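Local coordinates for protein enoyl-CoA hydratase (Mycobacterium tuberculosis, PDB 5KJP) that probably catalyses the reversible hydration of 2-enoyl-CoA thioesters in fatty-acid metabolism, as a member of the crotonase superfamily, at residues Ile28-Pro33 against Ala63-Gly68; Asp49-Leu54 against Arg99-Pro104. All coordinates share one frame; numbering follows the deposited sequence.

Contact 1: Ile28-Pro33 against Ala63-Gly68; sequences ITINRP and AILTGG
Four backbone hydrogen bonds tie Ile28 and Ile30 to the strand 63-67 and the glycine after it, in the staggered ladder of a parallel pair. Ile28 N donates to Ile64 O at 2.7 Å, and Ile28 O accepts from Thr66 N at 2.8 Å. Two residues on, Ile30 N donates to Thr66 O, and Ile30 O takes Gly68 N at 2.8 Å. Two of these oxygens also receive a CA-H: Leu65 CA lies 3.4 Å from Ile28 O, and Thr29 CA 3.3 Å from Thr66 O. The backbone of Thr29, between the two isoleucines, hydrogen-bonds Leu18 of the antiparallel strand 17-22, and Gly68 O accepts from Asn37 ND2. Thr29 and Thr66 project side by side from one face of the sheet, where Thr29 OG1 meets the methyl Thr66 CG2 at 3.5 Å. Thr66 OG1 lies opposite its own backbone N (chi1 -161°), which leaves the methyl facing Thr29 and sends the hydroxyl to Ala108 O of strand 105-109. On the other face, Leu65 CD1 lies against Ile28 CG2 at 4.0 Å and also touches Ile30 CG1. The pair closes a beta-alpha-beta crossover whose helix 41-56 packs on this apolar face through Leu47; helix 193-205 packs on Ile64.

Contact 2: Asp49-Leu54 against Arg99-Pro104; sequences DAMDQL and RPPTKP
Lys103 runs past Leu54 in the opposite direction and ends on that residue's own carbonyl. Its CB starts against the branch of the leucine, 3.9 Å from both Leu54 CG and Leu54 CD2. Beyond CG the chain is fully extended (chi2 176°, chi3 -174°), which lays CD against Leu54 CD1 at 3.9 Å and already 3.4 Å from Leu54 O, with CE next to the same oxygen. At the tip, NZ donates to Leu54 O at 2.8 Å, in the carbonyl plane, and makes a second hydrogen bond to Leu60 O. The ammonium is thus held by two main-chain oxygens, one from the last turns of helix 41-56, where the helix dipole would probably favour its charge, and one from the loop that follows. Leu54 CD2 lies between Lys103 CB and Pro101, whose CB it touches at 3.9 Å; Pro101 CG meets the selenium of selenomethionine Met51 at 4.0 Å. Nearer the surface, Asp52 OD1 stays 4.5 Å from Arg99 NE, too far for a salt bridge, and Asp52 pairs with Arg92 instead. Helix 41-56 lies over strands 17-22 and 25-30, and the loop leading into strand 105-109 is held between it and helix 209-221.

In the fold
Helix 41-56 connects the two strands of contact 1 and supplies one side of contact 2, so contact 2 lies in the helical layer over the sheet that holds contact 1, their centres about 14 Å apart. The side chains along the seam are apolar: Ala63 CB packs on Leu54 CD2 at 3.6 Å, and Ile28 CD1 lies 3.7 Å from Ala50 CB and 3.8 Å from Met51 CE. A probable hydrogen bond from Ala63 N to Pro104 O, 3.0 Å, carries the sheet on to the chain entering strand 105-109. Pro104 also packs on Leu168 of a second subunit, which places contact 2 beside a subunit interface.

Contact 1: Ile28-Pro33 against Ala63-Gly68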
loop_
_atom_site.group_PDB
_atom_site.type_symbol
_atom_site.label_atom_id
_atom_site.label_comp_id
_atom_site.label_asym_id
_atom_site.label_seq_id
_atom_site.Cartn_x
_atom_site.Cartn_y
_atom_site.Cartn_z
ATOM N N ILE A 28 7.504 9.583 26.596
ATOM C CA ILE A 28 7.690 8.286 27.237
ATOM C C ILE A 28 9.046 7.723 26.837
ATOM O O ILE A 28 9.319 7.531 25.649
ATOM C CB ILE A 28 6.584 7.288 26.827
ATOM C CG1 ILE A 28 5.197 7.922 27.001
ATOM C CG2 ILE A 28 6.712 5.982 27.614
ATOM C CD1 ILE A 28 4.106 7.250 26.176
ATOM N N THR A 29 9.895 7.464 27.825
ATOM C CA THR A 29 11.251 7.009 27.550
ATOM C C THR A 29 11.536 5.660 28.188
ATOM O O THR A 29 11.501 5.526 29.416
ATOM C CB THR A 29 12.281 8.034 28.060
ATOM O OG1 THR A 29 12.018 9.304 27.452
ATOM C CG2 THR A 29 13.698 7.589 27.722
ATOM N N ILE A 30 11.814 4.654 27.362
ATOM C CA ILE A 30 12.267 3.382 27.902
ATOM C C ILE A 30 13.653 3.597 28.493
ATOM O O ILE A 30 14.545 4.152 27.839
ATOM C CB ILE A 30 12.291 2.260 26.845
ATOM C CG1 ILE A 30 10.908 2.105 26.203
ATOM C CG2 ILE A 30 12.737 0.949 27.487
ATOM C CD1 ILE A 30 10.912 1.250 24.927
ATOM N N ASN A 31 13.818 3.171 29.740
ATOM C CA ASN A 31 14.991 3.521 30.526
ATOM C C ASN A 31 15.724 2.275 31.024
ATOM O O ASN A 31 15.851 2.050 32.227
ATOM C CB ASN A 31 14.577 4.416 31.705
ATOM C CG ASN A 31 15.767 4.965 32.483
ATOM O OD1 ASN A 31 16.832 5.223 31.921
ATOM N ND2 ASN A 31 15.589 5.135 33.789
ATOM N N ARG A 32 16.181 1.461 30.076
ATOM C CA ARG A 32 17.053 0.324 30.357
ATOM C C ARG A 32 18.233 0.307 29.385
ATOM O O ARG A 32 18.437 -0.688 28.680
ATOM C CB ARG A 32 16.291 -0.998 30.238
ATOM C CG ARG A 32 15.106 -1.154 31.180
ATOM C CD ARG A 32 14.556 -2.576 31.096
ATOM N NE ARG A 32 15.453 -3.561 31.701
ATOM C CZ ARG A 32 15.645 -4.792 31.230
ATOM N NH1 ARG A 32 15.012 -5.193 30.132
ATOM N NH2 ARG A 32 16.477 -5.622 31.855
ATOM N N PRO A 33 19.017 1.398 29.343
ATOM C CA PRO A 33 20.059 1.515 28.313
ATOM C C PRO A 33 21.091 0.386 28.374
ATOM O O PRO A 33 21.588 -0.038 27.329
ATOM C CB PRO A 33 20.706 2.869 28.618
ATOM C CG PRO A 33 20.412 3.120 30.065
ATOM C CD PRO A 33 19.066 2.512 30.310
ATOM N N ALA A 63 1.394 11.588 22.351
ATOM C CA ALA A 63 2.536 11.011 23.049
ATOM C C ALA A 63 3.699 10.736 22.096
ATOM O O ALA A 63 3.502 10.513 20.898
ATOM C CB ALA A 63 2.141 9.738 23.759
ATOM N N ILE A 64 4.907 10.766 22.646
ATOM C CA ILE A 64 6.100 10.347 21.929
ATOM C C ILE A 64 6.769 9.223 22.698
ATOM O O ILE A 64 6.988 9.332 23.912
ATOM C CB ILE A 64 7.104 11.502 21.744
ATOM C CG1 ILE A 64 6.457 12.668 20.986
ATOM C CG2 ILE A 64 8.368 11.006 21.039
ATOM C CD1 ILE A 64 7.316 13.925 20.980
ATOM N N LEU A 65 7.071 8.136 22.000
ATOM C CA LEU A 65 7.790 7.019 22.600
ATOM C C LEU A 65 9.224 6.983 22.089
ATOM O O LEU A 65 9.463 7.017 20.881
ATOM C CB LEU A 65 7.092 5.694 22.298
ATOM C CG LEU A 65 7.875 4.431 22.689
ATOM C CD1 LEU A 65 8.061 4.350 24.214
ATOM C CD2 LEU A 65 7.181 3.187 22.156
ATOM N N THR A 66 10.178 6.903 23.007
ATOM C CA THR A 66 11.574 6.871 22.616
ATOM C C THR A 66 12.365 5.971 23.567
ATOM O O THR A 66 11.880 5.613 24.637
ATOM C CB THR A 66 12.168 8.308 22.580
ATOM O OG1 THR A 66 13.365 8.323 21.792
ATOM C CG2 THR A 66 12.448 8.839 23.988
ATOM N N GLY A 67 13.564 5.567 23.158
ATOM C CA GLY A 67 14.421 4.775 24.022
ATOM C C GLY A 67 15.564 5.627 24.528
ATOM O O GLY A 67 16.237 6.296 23.745
ATOM N N GLY A 68 15.784 5.610 25.837
ATOM C CA GLY A 68 16.827 6.422 26.433
ATOM C C GLY A 68 18.211 5.978 26.006
ATOM O O GLY A 68 18.451 4.791 25.782
#

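Contact 2: Asp49-Leu54 against Arg99-Pro104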
loop_
_atom_site.group_PDB
_atom_site.type_symbol
_atom_site.label_atom_id
_atom_site.label_comp_id
_atom_site.label_asym_id
_atom_site.label_seq_id
_atom_site.Cartn_x
_atom_site.Cartn_y
_atom_site.Cartn_z
ATOM N N ASP A 49 0.864 1.622 31.215
ATOM C CA ASP A 49 0.449 2.688 32.118
ATOM C C ASP A 49 0.534 4.057 31.442
ATOM O O ASP A 49 -0.346 4.901 31.622
ATOM C CB ASP A 49 1.307 2.689 33.384
ATOM C CG ASP A 49 1.003 1.513 34.309
ATOM O OD1 ASP A 49 -0.048 0.851 34.141
ATOM O OD2 ASP A 49 1.824 1.264 35.218
ATOM N N ALA A 50 1.598 4.272 30.671
ATOM C CA ALA A 50 1.796 5.538 29.965
ATOM C C ALA A 50 0.700 5.777 28.923
ATOM O O ALA A 50 0.194 6.892 28.783
ATOM C CB ALA A 50 3.174 5.567 29.306
HETATM N N MSE A 51 0.335 4.729 28.190
HETATM C CA MSE A 51 -0.731 4.845 27.199
HETATM C C MSE A 51 -2.079 5.111 27.878
HETATM O O MSE A 51 -2.899 5.881 27.357
HETATM C CB MSE A 51 -0.802 3.586 26.323
HETATM C CG MSE A 51 0.451 3.321 25.487
HETATM SE SE MSE A 51 1.140 4.889 24.514
HETATM C CE MSE A 51 2.949 4.217 24.177
ATOM N N ASP A 52 -2.304 4.491 29.039
ATOM C CA ASP A 52 -3.509 4.758 29.830
ATOM C C ASP A 52 -3.535 6.214 30.264
ATOM O O ASP A 52 -4.583 6.869 30.237
ATOM C CB ASP A 52 -3.595 3.854 31.070
ATOM C CG ASP A 52 -3.824 2.394 30.722
ATOM O OD1 ASP A 52 -4.182 2.101 29.562
ATOM O OD2 ASP A 52 -3.652 1.537 31.613
ATOM N N GLN A 53 -2.373 6.719 30.664
ATOM C CA GLN A 53 -2.264 8.104 31.099
ATOM C C GLN A 53 -2.577 9.059 29.952
ATOM O O GLN A 53 -3.344 10.013 30.116
ATOM C CB GLN A 53 -0.869 8.388 31.646
ATOM C CG GLN A 53 -0.679 9.818 32.127
ATOM C CD GLN A 53 0.725 10.069 32.649
ATOM O OE1 GLN A 53 1.516 9.139 32.806
ATOM N NE2 GLN A 53 1.045 11.331 32.908
ATOM N N LEU A 54 -1.964 8.797 28.800
ATOM C CA LEU A 54 -2.205 9.574 27.589
ATOM C C LEU A 54 -3.692 9.678 27.279
ATOM O O LEU A 54 -4.229 10.775 27.150
ATOM C CB LEU A 54 -1.476 8.950 26.390
ATOM C CG LEU A 54 -1.879 9.495 25.012
ATOM C CD1 LEU A 54 -1.453 10.963 24.851
ATOM C CD2 LEU A 54 -1.306 8.618 23.896
ATOM N N ARG A 99 -2.974 -3.244 21.818
ATOM C CA ARG A 99 -3.907 -2.243 22.321
ATOM C C ARG A 99 -3.345 -0.840 22.083
ATOM O O ARG A 99 -2.993 -0.138 23.034
ATOM C CB ARG A 99 -4.179 -2.475 23.813
ATOM C CG ARG A 99 -5.253 -1.581 24.419
ATOM C CD ARG A 99 -5.238 -1.660 25.937
ATOM N NE ARG A 99 -6.073 -0.626 26.543
ATOM C CZ ARG A 99 -7.402 -0.667 26.596
ATOM N NH1 ARG A 99 -8.063 -1.697 26.081
ATOM N NH2 ARG A 99 -8.072 0.325 27.168
ATOM N N PRO A 100 -3.248 -0.429 20.807
ATOM C CA PRO A 100 -2.690 0.892 20.493
ATOM C C PRO A 100 -3.545 2.004 21.099
ATOM O O PRO A 100 -4.760 1.837 21.222
ATOM C CB PRO A 100 -2.723 0.942 18.955
ATOM C CG PRO A 100 -2.964 -0.465 18.509
ATOM C CD PRO A 100 -3.721 -1.131 19.601
ATOM N N PRO A 101 -2.922 3.126 21.482
ATOM C CA PRO A 101 -3.679 4.214 22.109
ATOM C C PRO A 101 -4.688 4.848 21.157
ATOM O O PRO A 101 -4.582 4.699 19.935
ATOM C CB PRO A 101 -2.592 5.228 22.489
ATOM C CG PRO A 101 -1.502 4.978 21.495
ATOM C CD PRO A 101 -1.511 3.489 21.258
ATOM N N THR A 102 -5.659 5.549 21.729
ATOM C CA THR A 102 -6.631 6.314 20.961
ATOM C C THR A 102 -6.013 7.593 20.399
ATOM O O THR A 102 -6.188 7.922 19.227
ATOM C CB THR A 102 -7.840 6.653 21.832
ATOM O OG1 THR A 102 -8.465 5.431 22.245
ATOM C CG2 THR A 102 -8.844 7.522 21.072
ATOM N N LYS A 103 -5.279 8.304 21.245
ATOM C CA LYS A 103 -4.623 9.540 20.832
ATOM C C LYS A 103 -3.372 9.226 19.999
ATOM O O LYS A 103 -2.864 8.110 20.055
ATOM C CB LYS A 103 -4.285 10.380 22.064
ATOM C CG LYS A 103 -5.531 10.905 22.772
ATOM C CD LYS A 103 -5.191 11.655 24.060
ATOM C CE LYS A 103 -6.459 12.040 24.806
ATOM N NZ LYS A 103 -6.166 12.533 26.182
ATOM N N PRO A 104 -2.884 10.200 19.209
ATOM C CA PRO A 104 -1.720 9.920 18.356
ATOM C C PRO A 104 -0.448 9.603 19.145
ATOM O O PRO A 104 -0.174 10.176 20.205
ATOM C CB PRO A 104 -1.547 11.217 17.548
ATOM C CG PRO A 104 -2.879 11.882 17.601
ATOM C CD PRO A 104 -3.443 11.540 18.950
#